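Local coordinates for 3-hydroxyisobutyrate dehydrogenase (Thermus thermophilus, PDB 2CVZ), which probably catalyses the NADP-dependent oxidation of 3-hydroxyisobutyrate, a step of valine catabolism, and binds NADPH, at residues Thr129-Gly134 / Ala163-Asn168; Ser91-Ala96 / Leu236-Gly241; Arg141-Leu146 / Lys150-Val155; Thr110-Pro115 / Glu136-Arg141. One frame throughout, in Å; residues are numbered along the deposited sequence.

Contact 1 of 4, residues Thr129-Gly134 / Ala163-Asn168; sequences TVMLGG and AVKAIN
Met131, a selenomethionine, lays its selenium against the root of Lys165. SE lies 3.6 Å from CA of Lys165 and 3.7 Å from its CB, well short of the charged end. The Met131 chain starts in the crowded position, with CG between the backbone N and the carbonyl carbon (chi1 45°). Bends at chi2 and chi3 then carry SE to the helix surface and turn CE back toward the Thr129 end of the strand. The Lys165 chain crosses Met131 obliquely. Its CG stands anti to the backbone N (chi1 173°). Past the bend at chi2 the chain runs on straight, and its amine leads away from the selenium. NZ is bonded instead to Val116 O and Asn169 OD1, and the lysine touches the bound NADPH. Val164, one residue earlier on the helix, touches the selenium more loosely, with CG1 4.2 Å from SE of Met131. No hydrogen bond crosses this buried contact. Strand 128-133 runs between strands 110-117 and 149-156 in the nucleotide-binding sheet. Met131 thus joins that sheet to the long helix 160-188, while Pro115 of strand 110-117 and Val199 of the second subunit also pack on Met131.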
# COMPACT_ATOMS: atom_id res chain seq x y z
N THR C 129 -26.47 -15.74 -7.39
CA THR C 129 -26.26 -16.18 -6.02
C THR C 129 -26.83 -15.05 -5.18
O THR C 129 -26.56 -13.88 -5.43
CB THR C 129 -24.76 -16.35 -5.70
OG1 THR C 129 -24.24 -17.47 -6.42
CG2 THR C 129 -24.56 -16.58 -4.21
N VAL C 130 -27.64 -15.40 -4.18
CA VAL C 130 -28.25 -14.40 -3.33
C VAL C 130 -27.84 -14.57 -1.87
O VAL C 130 -27.85 -15.68 -1.35
CB VAL C 130 -29.80 -14.46 -3.40
CG1 VAL C 130 -30.42 -13.39 -2.51
CG2 VAL C 130 -30.26 -14.28 -4.84
N MSE C 131 -27.49 -13.46 -1.22
CA MSE C 131 -27.12 -13.47 0.19
C MSE C 131 -28.19 -12.69 0.93
O MSE C 131 -28.25 -11.46 0.85
CB MSE C 131 -25.73 -12.85 0.38
CG MSE C 131 -25.48 -11.56 -0.39
SE MSE C 131 -23.78 -11.54 -1.34
CE MSE C 131 -24.35 -12.48 -2.94
N LEU C 132 -29.04 -13.41 1.66
CA LEU C 132 -30.15 -12.80 2.40
C LEU C 132 -29.83 -12.37 3.81
O LEU C 132 -29.12 -13.06 4.54
CB LEU C 132 -31.35 -13.75 2.47
CG LEU C 132 -32.16 -14.11 1.22
CD1 LEU C 132 -32.78 -12.86 0.61
CD2 LEU C 132 -31.27 -14.82 0.23
N GLY C 133 -30.38 -11.22 4.19
CA GLY C 133 -30.22 -10.69 5.53
C GLY C 133 -31.60 -10.36 6.04
O GLY C 133 -32.34 -9.61 5.41
N GLY C 134 -31.97 -10.93 7.19
CA GLY C 134 -33.28 -10.67 7.75
C GLY C 134 -33.81 -11.82 8.58
O GLY C 134 -33.08 -12.78 8.84
N ALA C 163 -23.42 -6.64 3.75
CA ALA C 163 -22.05 -6.72 4.25
C ALA C 163 -21.26 -7.79 3.51
O ALA C 163 -20.13 -7.55 3.08
CB ALA C 163 -22.05 -7.01 5.74
N VAL C 164 -21.84 -8.98 3.37
CA VAL C 164 -21.17 -10.06 2.67
C VAL C 164 -20.95 -9.70 1.21
O VAL C 164 -19.92 -10.02 0.62
CB VAL C 164 -21.98 -11.38 2.75
CG1 VAL C 164 -21.33 -12.45 1.89
CG2 VAL C 164 -22.04 -11.85 4.20
N LYS C 165 -21.93 -9.01 0.62
CA LYS C 165 -21.82 -8.60 -0.78
C LYS C 165 -20.65 -7.64 -0.95
O LYS C 165 -19.87 -7.77 -1.89
CB LYS C 165 -23.12 -7.93 -1.25
CG LYS C 165 -23.05 -7.31 -2.65
CD LYS C 165 -22.67 -8.32 -3.73
CE LYS C 165 -22.60 -7.67 -5.11
NZ LYS C 165 -22.11 -8.60 -6.17
N ALA C 166 -20.55 -6.67 -0.05
CA ALA C 166 -19.47 -5.69 -0.12
C ALA C 166 -18.11 -6.36 -0.02
O ALA C 166 -17.20 -6.03 -0.79
CB ALA C 166 -19.63 -4.65 1.00
N ILE C 167 -17.96 -7.29 0.91
CA ILE C 167 -16.69 -7.98 1.05
C ILE C 167 -16.41 -8.83 -0.18
O ILE C 167 -15.28 -8.89 -0.66
CB ILE C 167 -16.68 -8.86 2.33
CG1 ILE C 167 -16.69 -7.96 3.56
CG2 ILE C 167 -15.44 -9.74 2.35
CD1 ILE C 167 -15.54 -6.95 3.60
N ASN C 168 -17.44 -9.48 -0.72
CA ASN C 168 -17.25 -10.30 -1.91
C ASN C 168 -16.69 -9.44 -3.05
O ASN C 168 -15.75 -9.84 -3.74
CB ASN C 168 -18.57 -10.92 -2.36
CG ASN C 168 -18.47 -11.56 -3.73
OD1 ASN C 168 -17.91 -12.65 -3.88
ND2 ASN C 168 -19.01 -10.88 -4.74

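Contact 2 of 4, residues Ser91-Ala96 / Leu236-Gly241; sequences SGEPEA and LGIAMG. With NDP (NADPH dihydro-nicotinamide-adenine-dinucleotide phosphate), chain G.
A single isoleucine methyl sits beside two successive backbone carbonyl oxygens, those of Ser91 and Gly92, and no hydrogen bond crosses between the segments. CD1 of Ile238 lies 3.4 Å from O of Gly92 and 3.6 Å from O of Ser91. The side chain reaches them fully stretched: CG1 sits beside the backbone N, and CD1 runs straight on from it (chi2 174°). The second branch, CG2 of Ile238, shares Gly92 O with CD1 and also touches the Pro94 ring at CD, 3.8 Å away, where the two side chains are set at a slant. Glu93 crosses Ile238 at about a right angle, and its CG is 4.1 Å from CG1 of Ile238. The carboxylate of Glu93 leads on away from the isoleucine.

This loop follows strand 85-88 of the Rossmann-type domain and leads into helix 94-105, with Glu93 at the N-cap position. Ser91, in this loop, faces the cofactor. Ser91 N donates a nearly straight hydrogen bond of 3.1 Å to O3D of the NADPH ribose (165°), and Ser91 OG packs 3.5 Å from C1D of the same ribose. The carbonyl oxygen of Ser91 also accepts a bond from Lys234 NZ, so the methyl is not its sole neighbour. With an alanine at the Ile238 position, the Gly92 carbonyl and the Pro94 ring would probably lose their apolar cover, opening a gap between the cofactor loop and helix 229-243. On the helix side, Ile238 also packs on Ala166 of helix 160-188.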
# COMPACT_ATOMS: atom_id res chain seq x y z
N SER C 91 -26.99 -3.38 -4.02
CA SER C 91 -25.81 -3.65 -3.21
C SER C 91 -25.82 -2.41 -2.32
O SER C 91 -25.26 -1.37 -2.67
CB SER C 91 -24.55 -3.69 -4.07
OG SER C 91 -24.53 -4.85 -4.88
N GLY C 92 -26.49 -2.53 -1.17
CA GLY C 92 -26.63 -1.39 -0.28
C GLY C 92 -25.78 -1.33 0.97
O GLY C 92 -24.91 -2.17 1.20
N GLU C 93 -26.05 -0.32 1.78
CA GLU C 93 -25.33 -0.07 3.03
C GLU C 93 -26.04 -0.74 4.20
O GLU C 93 -27.24 -0.55 4.41
CB GLU C 93 -25.24 1.43 3.29
CG GLU C 93 -24.47 2.20 2.23
CD GLU C 93 -24.56 3.70 2.43
OE1 GLU C 93 -24.43 4.16 3.58
OE2 GLU C 93 -24.76 4.42 1.42
N PRO C 94 -25.30 -1.54 4.99
CA PRO C 94 -25.88 -2.24 6.14
C PRO C 94 -26.68 -1.36 7.11
O PRO C 94 -27.85 -1.63 7.36
CB PRO C 94 -24.65 -2.86 6.80
CG PRO C 94 -23.78 -3.18 5.63
CD PRO C 94 -23.89 -1.91 4.81
N GLU C 95 -26.05 -0.32 7.63
CA GLU C 95 -26.72 0.56 8.59
C GLU C 95 -27.92 1.31 8.03
O GLU C 95 -29.00 1.31 8.63
CB GLU C 95 -25.72 1.55 9.19
CG GLU C 95 -26.18 2.12 10.53
CD GLU C 95 -26.57 1.02 11.51
OE1 GLU C 95 -25.75 0.09 11.73
OE2 GLU C 95 -27.69 1.08 12.06
N ALA C 96 -27.75 1.95 6.87
CA ALA C 96 -28.85 2.69 6.26
C ALA C 96 -30.00 1.74 5.95
O ALA C 96 -31.17 2.13 6.00
CB ALA C 96 -28.37 3.37 4.99
N LEU C 236 -16.81 -0.90 -2.88
CA LEU C 236 -15.58 -0.90 -2.10
C LEU C 236 -15.75 0.08 -0.93
O LEU C 236 -15.23 -0.15 0.16
CB LEU C 236 -14.39 -0.49 -2.98
CG LEU C 236 -13.94 -1.57 -3.97
CD1 LEU C 236 -12.97 -1.00 -5.00
CD2 LEU C 236 -13.29 -2.71 -3.20
N GLY C 237 -16.50 1.15 -1.17
CA GLY C 237 -16.75 2.12 -0.12
C GLY C 237 -17.52 1.48 1.02
O GLY C 237 -17.25 1.72 2.20
N ILE C 238 -18.49 0.65 0.66
CA ILE C 238 -19.30 -0.05 1.65
C ILE C 238 -18.43 -1.08 2.38
O ILE C 238 -18.57 -1.28 3.59
CB ILE C 238 -20.50 -0.77 0.99
CG1 ILE C 238 -21.41 0.26 0.31
CG2 ILE C 238 -21.29 -1.56 2.03
CD1 ILE C 238 -22.55 -0.35 -0.49
N ALA C 239 -17.52 -1.71 1.63
CA ALA C 239 -16.63 -2.69 2.22
C ALA C 239 -15.73 -2.04 3.28
O ALA C 239 -15.41 -2.65 4.30
CB ALA C 239 -15.78 -3.34 1.14
N MSE C 240 -15.31 -0.80 3.03
CA MSE C 240 -14.46 -0.09 3.98
C MSE C 240 -15.26 0.13 5.27
O MSE C 240 -14.70 0.14 6.37
CB MSE C 240 -14.02 1.27 3.41
CG MSE C 240 -13.20 1.19 2.12
SE MSE C 240 -11.65 0.03 2.24
CE MSE C 240 -12.42 -1.57 1.44
N GLY C 241 -16.57 0.32 5.13
CA GLY C 241 -17.42 0.52 6.29
C GLY C 241 -17.50 -0.76 7.10
O GLY C 241 -17.62 -0.72 8.32
PA NDP G . -27.82 0.25 -13.79
O1A NDP G . -27.83 -0.52 -15.01
O2A NDP G . -27.06 1.54 -13.64
O5B NDP G . -29.39 0.50 -13.41
C5B NDP G . -29.73 1.28 -12.26
C4B NDP G . -31.25 1.26 -12.26
O4B NDP G . -31.66 2.09 -11.13
C3B NDP G . -31.95 1.78 -13.47
O3B NDP G . -33.16 1.01 -13.69
C2B NDP G . -32.31 3.18 -13.14
O2B NDP G . -33.35 3.82 -13.88
C1B NDP G . -32.54 3.06 -11.66
N9A NDP G . -32.37 4.36 -10.95
C8A NDP G . -31.20 5.15 -10.82
N7A NDP G . -31.45 6.23 -10.12
C5A NDP G . -32.77 6.18 -9.77
C6A NDP G . -33.63 7.03 -9.02
N6A NDP G . -33.16 8.16 -8.49
N1A NDP G . -34.92 6.67 -8.86
C2A NDP G . -35.39 5.53 -9.40
N3A NDP G . -34.67 4.66 -10.12
C4A NDP G . -33.35 5.05 -10.27
O3 NDP G . -27.40 -0.65 -12.58
PN NDP G . -27.00 -2.18 -12.34
O1N NDP G . -25.80 -2.43 -13.14
O2N NDP G . -28.27 -2.93 -12.62
O5D NDP G . -26.78 -2.18 -10.76
C5D NDP G . -27.88 -1.97 -9.82
C4D NDP G . -27.42 -2.54 -8.44
O4D NDP G . -26.99 -3.88 -8.66
C3D NDP G . -26.19 -1.81 -7.90
O3D NDP G . -26.32 -1.67 -6.47
C2D NDP G . -25.02 -2.66 -8.32
O2D NDP G . -23.89 -2.35 -7.52
C1D NDP G . -25.69 -4.08 -8.09
N1N NDP G . -25.04 -5.20 -8.83
C2N NDP G . -24.63 -4.98 -10.18
C3N NDP G . -24.02 -6.11 -10.86
C7N NDP G . -23.58 -5.97 -12.25
O7N NDP G . -22.78 -6.76 -12.79
N7N NDP G . -24.06 -4.97 -13.02
C4N NDP G . -23.88 -7.32 -10.17
C5N NDP G . -24.28 -7.50 -8.88
C6N NDP G . -24.86 -6.45 -8.21
P2B NDP G . -33.15 4.43 -15.30
O1X NDP G . -34.21 5.45 -15.36
O2X NDP G . -33.32 3.34 -16.31
O3X NDP G . -31.77 5.05 -15.40

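Contact 3 of 4, residues Arg141-Leu146 / Lys150-Val155; sequences RVRPFL and KKVVHV
Val152 meets two partners, the guanidinium of Arg143 and a methyl of Leu146. The arginine runs alongside the valine, the two side chains pointing opposite ways. The arginine is stretched from CG to NE (chi2 -176°), which lets its end reach the strand although its base is set to one side. There NH1 of Arg143 comes within 3.3 Å of CG1 of Val152. The same nitrogen donates a weak hydrogen bond of 3.3 Å to O of Val152. That bond is fairly straight (166°), and the oxygen lies at the edge of the guanidinium, in its plane. Leu146 meets the valine at a slant. Its CD1 touches both branches, 3.8 Å from CG1 and 4.0 Å from CG2 of Val152.

The contact closes the last beta-alpha-beta unit of the sheet, made of strand 128-133, helix 136-142 and strand 149-156. A short 3-10 segment, 143-145, follows the helix; Arg143 starts it and Leu146 comes directly after it, and both reach the returning strand. His154 adds little here, because its ring leads away and NE2 is bonded to Gly134 O. Across these segments the chemistry is therefore mainly apolar, with one weak bond to a backbone oxygen. The in-plane bond, though weak, is likely to help hold the guanidinium beside Val152, so the arginine adds cover to the valine and a polar partner to its carbonyl.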
# COMPACT_ATOMS: atom_id res chain seq x y z
N ARG C 141 -40.29 -17.44 3.53
CA ARG C 141 -41.44 -16.99 2.77
C ARG C 141 -41.06 -16.45 1.38
O ARG C 141 -41.82 -16.60 0.43
CB ARG C 141 -42.18 -15.90 3.54
CG ARG C 141 -43.49 -15.44 2.93
CD ARG C 141 -44.62 -16.41 3.23
NE ARG C 141 -45.92 -15.88 2.82
CZ ARG C 141 -46.29 -15.67 1.56
NH1 ARG C 141 -45.46 -15.96 0.56
NH2 ARG C 141 -47.49 -15.17 1.29
N VAL C 142 -39.89 -15.84 1.27
CA VAL C 142 -39.46 -15.27 -0.00
C VAL C 142 -38.69 -16.22 -0.91
O VAL C 142 -38.66 -16.02 -2.13
CB VAL C 142 -38.61 -14.00 0.20
CG1 VAL C 142 -39.41 -12.96 0.96
CG2 VAL C 142 -37.32 -14.34 0.93
N ARG C 143 -38.06 -17.25 -0.34
CA ARG C 143 -37.27 -18.19 -1.13
C ARG C 143 -37.92 -18.65 -2.44
O ARG C 143 -37.30 -18.60 -3.50
CB ARG C 143 -36.92 -19.43 -0.30
CG ARG C 143 -35.69 -19.27 0.58
CD ARG C 143 -35.36 -20.58 1.29
NE ARG C 143 -34.20 -20.44 2.19
CZ ARG C 143 -32.94 -20.37 1.78
NH1 ARG C 143 -32.65 -20.43 0.49
NH2 ARG C 143 -31.97 -20.24 2.67
N PRO C 144 -39.19 -19.10 -2.39
CA PRO C 144 -39.88 -19.56 -3.60
C PRO C 144 -40.09 -18.52 -4.70
O PRO C 144 -40.48 -18.87 -5.81
CB PRO C 144 -41.19 -20.11 -3.05
CG PRO C 144 -41.45 -19.24 -1.86
CD PRO C 144 -40.08 -19.18 -1.22
N PHE C 145 -39.84 -17.25 -4.40
CA PHE C 145 -40.03 -16.19 -5.39
C PHE C 145 -38.75 -15.74 -6.09
O PHE C 145 -38.81 -14.96 -7.04
CB PHE C 145 -40.69 -14.99 -4.72
CG PHE C 145 -42.08 -15.26 -4.24
CD1 PHE C 145 -43.14 -15.36 -5.14
CD2 PHE C 145 -42.34 -15.44 -2.88
CE1 PHE C 145 -44.43 -15.64 -4.70
CE2 PHE C 145 -43.62 -15.73 -2.43
CZ PHE C 145 -44.67 -15.82 -3.34
N LEU C 146 -37.60 -16.22 -5.62
CA LEU C 146 -36.33 -15.82 -6.21
C LEU C 146 -36.07 -16.59 -7.50
O LEU C 146 -35.12 -17.37 -7.60
CB LEU C 146 -35.20 -16.06 -5.21
CG LEU C 146 -35.48 -15.48 -3.82
CD1 LEU C 146 -34.31 -15.76 -2.88
CD2 LEU C 146 -35.72 -13.97 -3.94
N LYS C 150 -30.05 -19.20 -8.07
CA LYS C 150 -29.74 -20.61 -7.93
C LYS C 150 -29.34 -20.80 -6.47
O LYS C 150 -30.12 -21.30 -5.67
CB LYS C 150 -28.59 -21.00 -8.87
CG LYS C 150 -28.26 -22.49 -8.84
CD LYS C 150 -27.25 -22.85 -9.93
CE LYS C 150 -26.94 -24.34 -9.93
NZ LYS C 150 -26.02 -24.71 -11.04
N LYS C 151 -28.12 -20.38 -6.14
CA LYS C 151 -27.61 -20.48 -4.77
C LYS C 151 -28.17 -19.35 -3.91
O LYS C 151 -27.94 -18.18 -4.19
CB LYS C 151 -26.08 -20.42 -4.77
CG LYS C 151 -25.46 -20.19 -3.40
CD LYS C 151 -25.59 -21.40 -2.49
CE LYS C 151 -24.65 -22.52 -2.91
NZ LYS C 151 -24.74 -23.69 -2.00
N VAL C 152 -28.89 -19.71 -2.85
CA VAL C 152 -29.48 -18.73 -1.94
C VAL C 152 -29.05 -19.03 -0.51
O VAL C 152 -29.36 -20.09 0.03
CB VAL C 152 -31.02 -18.77 -2.04
CG1 VAL C 152 -31.62 -17.74 -1.11
CG2 VAL C 152 -31.45 -18.50 -3.48
N VAL C 153 -28.34 -18.09 0.11
CA VAL C 153 -27.85 -18.27 1.48
C VAL C 153 -28.29 -17.19 2.46
O VAL C 153 -28.19 -15.99 2.17
CB VAL C 153 -26.30 -18.33 1.50
CG1 VAL C 153 -25.79 -18.64 2.90
CG2 VAL C 153 -25.81 -19.38 0.51
N HIS C 154 -28.80 -17.62 3.61
CA HIS C 154 -29.23 -16.70 4.66
C HIS C 154 -27.98 -16.46 5.50
O HIS C 154 -27.53 -17.36 6.21
CB HIS C 154 -30.31 -17.34 5.53
CG HIS C 154 -30.87 -16.43 6.57
ND1 HIS C 154 -31.65 -16.88 7.62
CD2 HIS C 154 -30.78 -15.09 6.72
CE1 HIS C 154 -32.01 -15.85 8.37
NE2 HIS C 154 -31.50 -14.75 7.84
N VAL C 155 -27.43 -15.25 5.43
CA VAL C 155 -26.21 -14.94 6.16
C VAL C 155 -26.37 -14.22 7.50
O VAL C 155 -25.38 -14.00 8.19
CB VAL C 155 -25.24 -14.14 5.28
CG1 VAL C 155 -24.85 -14.97 4.07
CG2 VAL C 155 -25.87 -12.83 4.84

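Contact 4 of 4, residues Thr110-Pro115 / Glu136-Arg141; sequences TYLDAP and EEAVER
This is buried apolar packing of a helix on a sheet, in which one small alanine of helix 136-142 meets strand 110-113 of the nucleotide-binding domain. The two short segments cross at 78°, close to perpendicular, with their axes 9.4 Å apart at the nearest point. No hydrogen bond passes between them. Ala138 CB is the point on which the strand residues converge. Leu112 straddles it with its fork: CD1 and CD2 of Leu112 are each 3.9 Å from CB of Ala138. The leucine CG stands beside its own backbone N (chi1 -66°), and CD1 reaches on to the helix backbone, 4.2 Å from N of Val139. Thr110 approaches the same methyl from two residues earlier on the same strand. It offers carbon, not oxygen, with CG2 3.7 Å from CB of Ala138. That methyl is placed anti to the threonine backbone N, and OG1 sits beside that N instead. An alanine in place of Leu112 would remove the whole fork and is likely to open a gap under Ala138 and the start of Val139.

Tyr111, between the two contact residues, points to the other face of the sheet, where its OH is bonded to Asp88 and His162 and its ring packs on helix 94-105. On the helix 136-142 face, Tyr85 of strand 85-88 touches both Thr110 and Ala138, and Pro135 packs on Leu112. Strand 110-117 thus lies between strands 85-88 and 128-133, with a helix packed on each face.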
# COMPACT_ATOMS: atom_id res chain seq x y z
N THR C 110 -41.96 -6.10 5.65
CA THR C 110 -40.72 -6.73 6.08
C THR C 110 -39.62 -6.61 5.03
O THR C 110 -39.72 -7.17 3.93
CB THR C 110 -40.95 -8.22 6.39
OG1 THR C 110 -41.94 -8.34 7.42
CG2 THR C 110 -39.66 -8.87 6.86
N TYR C 111 -38.58 -5.87 5.38
CA TYR C 111 -37.44 -5.65 4.50
C TYR C 111 -36.39 -6.75 4.66
O TYR C 111 -36.15 -7.24 5.77
CB TYR C 111 -36.79 -4.30 4.80
CG TYR C 111 -35.52 -4.01 4.02
CD1 TYR C 111 -35.57 -3.28 2.82
CD2 TYR C 111 -34.27 -4.45 4.47
CE1 TYR C 111 -34.40 -3.00 2.10
CE2 TYR C 111 -33.10 -4.17 3.76
CZ TYR C 111 -33.18 -3.45 2.58
OH TYR C 111 -32.02 -3.15 1.89
N LEU C 112 -35.77 -7.11 3.55
CA LEU C 112 -34.72 -8.12 3.54
C LEU C 112 -33.67 -7.67 2.55
O LEU C 112 -34.01 -7.31 1.43
CB LEU C 112 -35.27 -9.48 3.08
CG LEU C 112 -36.30 -10.19 3.96
CD1 LEU C 112 -36.76 -11.46 3.27
CD2 LEU C 112 -35.69 -10.51 5.31
N ASP C 113 -32.41 -7.63 2.96
CA ASP C 113 -31.39 -7.25 1.99
C ASP C 113 -31.06 -8.53 1.24
O ASP C 113 -30.80 -9.57 1.84
CB ASP C 113 -30.13 -6.64 2.64
CG ASP C 113 -29.73 -7.29 3.96
OD1 ASP C 113 -28.51 -7.43 4.19
OD2 ASP C 113 -30.62 -7.61 4.77
N ALA C 114 -31.12 -8.45 -0.09
CA ALA C 114 -30.85 -9.61 -0.91
C ALA C 114 -29.95 -9.29 -2.10
O ALA C 114 -30.32 -9.54 -3.25
CB ALA C 114 -32.17 -10.21 -1.39
N PRO C 115 -28.77 -8.72 -1.84
CA PRO C 115 -27.85 -8.39 -2.94
C PRO C 115 -27.46 -9.67 -3.68
O PRO C 115 -27.58 -10.77 -3.14
CB PRO C 115 -26.68 -7.71 -2.24
CG PRO C 115 -26.70 -8.33 -0.87
CD PRO C 115 -28.17 -8.37 -0.54
N GLU C 136 -35.62 -15.23 9.86
CA GLU C 136 -35.70 -16.58 9.30
C GLU C 136 -37.07 -16.85 8.67
O GLU C 136 -37.17 -17.48 7.61
CB GLU C 136 -35.44 -17.62 10.38
CG GLU C 136 -34.19 -17.37 11.20
CD GLU C 136 -33.93 -18.47 12.20
OE1 GLU C 136 -34.83 -18.77 13.00
OE2 GLU C 136 -32.81 -19.04 12.18
N GLU C 137 -38.12 -16.37 9.33
CA GLU C 137 -39.48 -16.57 8.85
C GLU C 137 -39.70 -15.90 7.50
O GLU C 137 -40.29 -16.49 6.59
CB GLU C 137 -40.48 -16.02 9.87
CG GLU C 137 -40.44 -16.74 11.22
CD GLU C 137 -39.20 -16.41 12.04
OE1 GLU C 137 -38.93 -17.13 13.03
OE2 GLU C 137 -38.49 -15.43 11.71
N ALA C 138 -39.24 -14.66 7.37
CA ALA C 138 -39.38 -13.92 6.12
C ALA C 138 -38.58 -14.60 5.01
O ALA C 138 -39.05 -14.74 3.88
CB ALA C 138 -38.92 -12.48 6.30
N VAL C 139 -37.36 -15.02 5.34
CA VAL C 139 -36.50 -15.69 4.37
C VAL C 139 -37.19 -16.90 3.76
O VAL C 139 -37.20 -17.08 2.54
CB VAL C 139 -35.17 -16.14 5.01
CG1 VAL C 139 -34.39 -17.01 4.04
CG2 VAL C 139 -34.34 -14.92 5.39
N GLU C 140 -37.78 -17.73 4.61
CA GLU C 140 -38.47 -18.93 4.14
C GLU C 140 -39.65 -18.57 3.25
O GLU C 140 -39.97 -19.30 2.31
CB GLU C 140 -38.96 -19.75 5.34
CG GLU C 140 -39.64 -21.05 4.95
CD GLU C 140 -40.12 -21.85 6.16
OE1 GLU C 140 -40.99 -21.35 6.90
OE2 GLU C 140 -39.61 -22.97 6.37
N ARG C 141 -40.29 -17.44 3.53
CA ARG C 141 -41.44 -16.99 2.77
C ARG C 141 -41.06 -16.45 1.38
O ARG C 141 -41.82 -16.60 0.43
CB ARG C 141 -42.18 -15.90 3.54
CG ARG C 141 -43.49 -15.44 2.93
CD ARG C 141 -44.62 -16.41 3.23
NE ARG C 141 -45.92 -15.88 2.82
CZ ARG C 141 -46.29 -15.67 1.56
NH1 ARG C 141 -45.46 -15.96 0.56
NH2 ARG C 141 -47.49 -15.17 1.29

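Overall arrangement
Contacts 1, 3 and 4 involve neighbouring strands 110-117, 128-133 and 149-156 of one mixed sheet. Contacts 3 and 4 have centres about 8 Å apart and share helix 136-142. Along the chain contact 4 closes before contact 3 opens, contact 3 lies within contact 1, 1 and 4 alternate, and contact 2 spans all. Contact 1 lies about 12 Å from each, between centres. It ties the sheet to helix 160-188; contact 2 ties the loop after strand 85-88 to helix 229-243. These two, about 11 Å apart between centres, meet where Lys165 packs on Ser91 beside the cofactor. Contacts 3 and 4 lie within the nucleotide-binding domain, while 1 and 2 join it to the helical part.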